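PDB 1M5Q: small nuclear ribonucleoprotein homolog from Pyrobaculum aerophilum, which probably binds RNA as an Sm-like protein and assembles into a 14-mer built from beta-sheet toroids. Local coordinates for residues Asn6-Gly10 with Arg11-Val15; His28-Asp31 with Asn32-Ile36. All blocks are in the same frame, centred on the assembly; numbering follows the deposited sequence.

Contact 1. Residues Asn6-Gly10 with Arg11-Val15; sequences NNLLG and REVQV
Arg-11 N donates to Leu-8 O over 2.8 Å. The bond closes a type II beta turn from Leu-8 to Arg-11, in the loop that joins the N-terminal helix to the first strand of the Sm fold. A type I turn from Asn-6 to Leu-9 comes just before, and the two turns overlap. Gly-10 has a positive phi (87°), where a CB would collide with the carbonyl oxygen of Leu-9.

The Arg-11 chain starts over the same carbonyl: its CG is 3.3 Å from Leu-8 O. It then bends at chi2 and chi3, and NH1 is linked to Asn-7 O through water 1. The water accepts from Arg-11 NH1 and donates to Asn-7 O. The guanidinium also forms salt bridges with Glu-66 and with Glu-91 of a second subunit. These partners hold its charge at the subunit boundary.

The side chains of Leu-8 and Arg-11 cross at about a right angle, with Leu-8 CD2 4.2 Å from Arg-11 CG. The other Leu-8 branch packs loosely on the first strand, with CD1 4.4 Å from Val-13 CG1.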
# COMPACT_ATOMS: atom_id res chain seq x y z
N ASN H 6 -14.10 14.70 14.92
CA ASN H 6 -13.93 14.72 16.36
C ASN H 6 -14.84 15.82 16.94
O ASN H 6 -15.20 15.72 18.11
CB ASN H 6 -12.47 15.00 16.76
CG ASN H 6 -12.09 14.34 18.08
OD1 ASN H 6 -11.92 13.11 18.17
ND2 ASN H 6 -11.96 15.16 19.12
N ASN H 7 -15.21 16.84 16.14
CA ASN H 7 -16.11 17.90 16.67
C ASN H 7 -17.58 17.48 16.71
O ASN H 7 -18.43 18.22 17.22
CB ASN H 7 -15.99 19.23 15.91
CG ASN H 7 -14.72 20.03 16.27
OD1 ASN H 7 -14.31 20.06 17.41
ND2 ASN H 7 -14.10 20.69 15.28
N LEU H 8 -17.85 16.27 16.19
CA LEU H 8 -19.22 15.73 16.18
C LEU H 8 -19.43 14.61 17.17
O LEU H 8 -20.46 13.96 17.13
CB LEU H 8 -19.62 15.24 14.78
CG LEU H 8 -19.74 16.34 13.74
CD1 LEU H 8 -19.77 15.71 12.38
CD2 LEU H 8 -20.94 17.25 14.02
N LEU H 9 -18.49 14.39 18.09
CA LEU H 9 -18.67 13.37 19.10
C LEU H 9 -20.00 13.58 19.86
O LEU H 9 -20.31 14.72 20.33
CB LEU H 9 -17.52 13.37 20.13
CG LEU H 9 -16.17 12.93 19.55
CD1 LEU H 9 -15.04 13.13 20.61
CD2 LEU H 9 -16.25 11.50 19.04
N GLY H 10 -20.76 12.49 20.00
CA GLY H 10 -22.06 12.55 20.66
C GLY H 10 -23.18 12.92 19.67
O GLY H 10 -24.36 12.84 20.00
N ARG H 11 -22.82 13.33 18.45
CA ARG H 11 -23.86 13.71 17.51
C ARG H 11 -24.11 12.54 16.58
O ARG H 11 -23.26 11.70 16.37
CB ARG H 11 -23.45 14.94 16.68
CG ARG H 11 -22.94 16.11 17.51
CD ARG H 11 -24.05 16.72 18.34
NE ARG H 11 -24.93 17.59 17.56
CZ ARG H 11 -24.71 18.88 17.31
NH1 ARG H 11 -23.63 19.51 17.76
NH2 ARG H 11 -25.62 19.57 16.65
N GLU H 12 -25.30 12.53 16.02
CA GLU H 12 -25.76 11.50 15.12
C GLU H 12 -25.22 11.70 13.72
O GLU H 12 -25.28 12.78 13.16
CB GLU H 12 -27.29 11.50 15.07
CG GLU H 12 -27.78 10.42 14.17
CD GLU H 12 -29.19 9.91 14.51
OE1 GLU H 12 -29.39 9.31 15.62
OE2 GLU H 12 -30.08 10.11 13.66
N VAL H 13 -24.65 10.63 13.17
CA VAL H 13 -24.11 10.67 11.82
C VAL H 13 -24.61 9.40 11.17
O VAL H 13 -25.21 8.51 11.81
CB VAL H 13 -22.56 10.61 11.81
CG1 VAL H 13 -21.92 11.83 12.60
CG2 VAL H 13 -22.13 9.33 12.46
N GLN H 14 -24.35 9.32 9.89
CA GLN H 14 -24.67 8.15 9.08
C GLN H 14 -23.36 7.73 8.38
O GLN H 14 -22.64 8.59 7.85
CB GLN H 14 -25.73 8.56 8.08
CG GLN H 14 -25.70 7.90 6.80
CD GLN H 14 -26.89 8.28 5.94
OE1 GLN H 14 -26.73 8.79 4.81
NE2 GLN H 14 -28.09 8.05 6.47
N VAL H 15 -23.05 6.44 8.37
CA VAL H 15 -21.85 5.98 7.70
C VAL H 15 -22.23 5.00 6.60
O VAL H 15 -22.88 3.96 6.86
CB VAL H 15 -20.85 5.28 8.71
CG1 VAL H 15 -19.56 4.96 8.01
CG2 VAL H 15 -20.53 6.22 9.93
O HOH W 1 -20.94 18.73 18.14

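Contact 2. Residues His28-Asp31 with Asn32-Ile36; sequences HAVD and NQLNI. With CD (cadmium ion), chain B.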
# COMPACT_ATOMS: atom_id res chain seq x y z
N HIS H 28 -19.27 7.92 18.34
CA HIS H 28 -18.62 7.57 19.59
C HIS H 28 -17.07 7.75 19.63
O HIS H 28 -16.52 8.14 20.65
CB HIS H 28 -18.97 6.11 19.88
CG HIS H 28 -18.59 5.65 21.24
ND1 HIS H 28 -19.23 6.11 22.37
CD2 HIS H 28 -17.64 4.79 21.65
CE1 HIS H 28 -18.68 5.55 23.44
NE2 HIS H 28 -17.71 4.75 23.03
N ALA H 29 -16.38 7.41 18.55
CA ALA H 29 -14.92 7.55 18.51
C ALA H 29 -14.43 7.64 17.09
O ALA H 29 -15.02 7.02 16.18
CB ALA H 29 -14.23 6.34 19.20
N VAL H 30 -13.36 8.40 16.87
CA VAL H 30 -12.83 8.48 15.52
C VAL H 30 -11.33 8.50 15.72
O VAL H 30 -10.86 9.20 16.62
CB VAL H 30 -13.18 9.80 14.83
CG1 VAL H 30 -12.62 9.81 13.41
CG2 VAL H 30 -14.68 9.98 14.78
N ASP H 31 -10.56 7.75 14.94
CA ASP H 31 -9.10 7.85 15.10
C ASP H 31 -8.44 8.50 13.87
O ASP H 31 -9.12 8.85 12.89
CB ASP H 31 -8.48 6.49 15.43
CG ASP H 31 -8.63 5.46 14.32
OD1 ASP H 31 -8.97 5.82 13.17
OD2 ASP H 31 -8.38 4.24 14.60
N ASN H 32 -7.11 8.61 13.89
CA ASN H 32 -6.41 9.24 12.78
C ASN H 32 -6.60 8.55 11.45
O ASN H 32 -6.53 9.18 10.41
CB ASN H 32 -4.91 9.33 13.05
CG ASN H 32 -4.58 10.33 14.13
OD1 ASN H 32 -5.43 11.15 14.58
ND2 ASN H 32 -3.34 10.29 14.55
N GLN H 33 -6.84 7.24 11.49
CA GLN H 33 -7.02 6.49 10.25
C GLN H 33 -8.48 6.51 9.82
O GLN H 33 -8.84 5.85 8.86
CB GLN H 33 -6.53 5.04 10.45
CG GLN H 33 -5.02 4.97 10.63
CD GLN H 33 -4.52 3.59 10.93
OE1 GLN H 33 -4.79 3.06 12.01
NE2 GLN H 33 -3.80 2.98 9.98
N LEU H 34 -9.29 7.27 10.54
CA LEU H 34 -10.72 7.37 10.25
C LEU H 34 -11.50 6.05 10.43
O LEU H 34 -12.44 5.79 9.69
CB LEU H 34 -10.99 7.96 8.85
CG LEU H 34 -11.06 9.47 8.56
CD1 LEU H 34 -11.53 10.26 9.77
CD2 LEU H 34 -9.76 9.98 8.06
N ASN H 35 -11.04 5.18 11.35
CA ASN H 35 -11.85 4.05 11.76
C ASN H 35 -12.90 4.81 12.58
O ASN H 35 -12.61 5.85 13.18
CB ASN H 35 -11.11 3.10 12.73
CG ASN H 35 -10.09 2.24 11.99
OD1 ASN H 35 -10.39 1.60 10.94
ND2 ASN H 35 -8.90 2.23 12.51
N ILE H 36 -14.08 4.26 12.67
CA ILE H 36 -15.16 4.95 13.37
C ILE H 36 -15.87 4.00 14.30
O ILE H 36 -16.09 2.86 13.91
CB ILE H 36 -16.27 5.38 12.37
CG1 ILE H 36 -15.68 6.34 11.29
CG2 ILE H 36 -17.50 5.98 13.17
CD1 ILE H 36 -15.31 7.64 11.88
CD CD B . -15.98 3.59 24.20
O HOH W 2 -15.81 1.82 22.42
O HOH W 3 -16.45 5.33 26.03
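Strand 22-30 reverses through a type I beta turn from Asp-31 to Leu-34 and re-enters the sheet at Ile-36, which forms an antiparallel non-hydrogen-bonded pair with Val-30. This is the loop between the second and third strands of the Sm fold. In related Sm and Lsm rings the equivalent loop takes part in RNA binding, and it may do so here.

The Asp-31 carboxylate accepts N-H groups from Gln-33 and Asn-35. Its CG lies between the backbone N and the carbonyl carbon (chi1 64°), which turns both oxygens toward residues 33-35. OD1 accepts from Asn-35 N at 2.8 Å, met from above the carboxylate plane. It also takes a weak bond from Gln-33 N, as in an Asx turn. OD2 uses its syn lone pair for Asn-35 ND2, 2.9 Å away. That donor N-H is nearly in line, at 162°, although the carboxylate and amide planes stand 61° apart. Asn-35 OD1 accepts from Tyr-56 N, so both ends of the amide are held and its rotation is fixed.

The backbone closes the turn as well. Leu-34 N donates to Asp-31 O at 2.8 Å, and Asp-31 N makes a longer bond to Asn-35 O at 3.3 Å. Val-30 CG1 touches Leu-34 CD1 and Ile-36 CD1, each at 3.8 Å, with both side chains alongside that of Val-30. Leu-5 of helix 2-6 packs against Val-30 and Leu-34.

At the other end, His-28 and Ala-29 both face Val-37 in a classic beta bulge. The His-28 ring binds a cadmium ion through NE2 at 2.4 Å. Waters 2 and 3 also bind the metal, with water 2 at 2.5 Å from the cadmium ion.

Overall arrangement
Both contacts are local turns that lead into or out of neighbouring strands of one Sm sheet. Contact 1 opens strand 12-17, and contact 2 links strand 22-30 to strand 36-42. Their centres are about 11 Å apart, and they meet where Leu-9 CD2 packs on His-28 O. Contact 1 is buried. One backbone bond and a glycine shape its turn, and its charge pairs with acids of its own and a second subunit. Contact 2 is only partly buried and farther from the chain centre. There a side-chain carboxylate organises the loop, and a histidine holds a metal. Both regions touch the second subunit; contact 1 also packs on one more copy and contact 2 on two more.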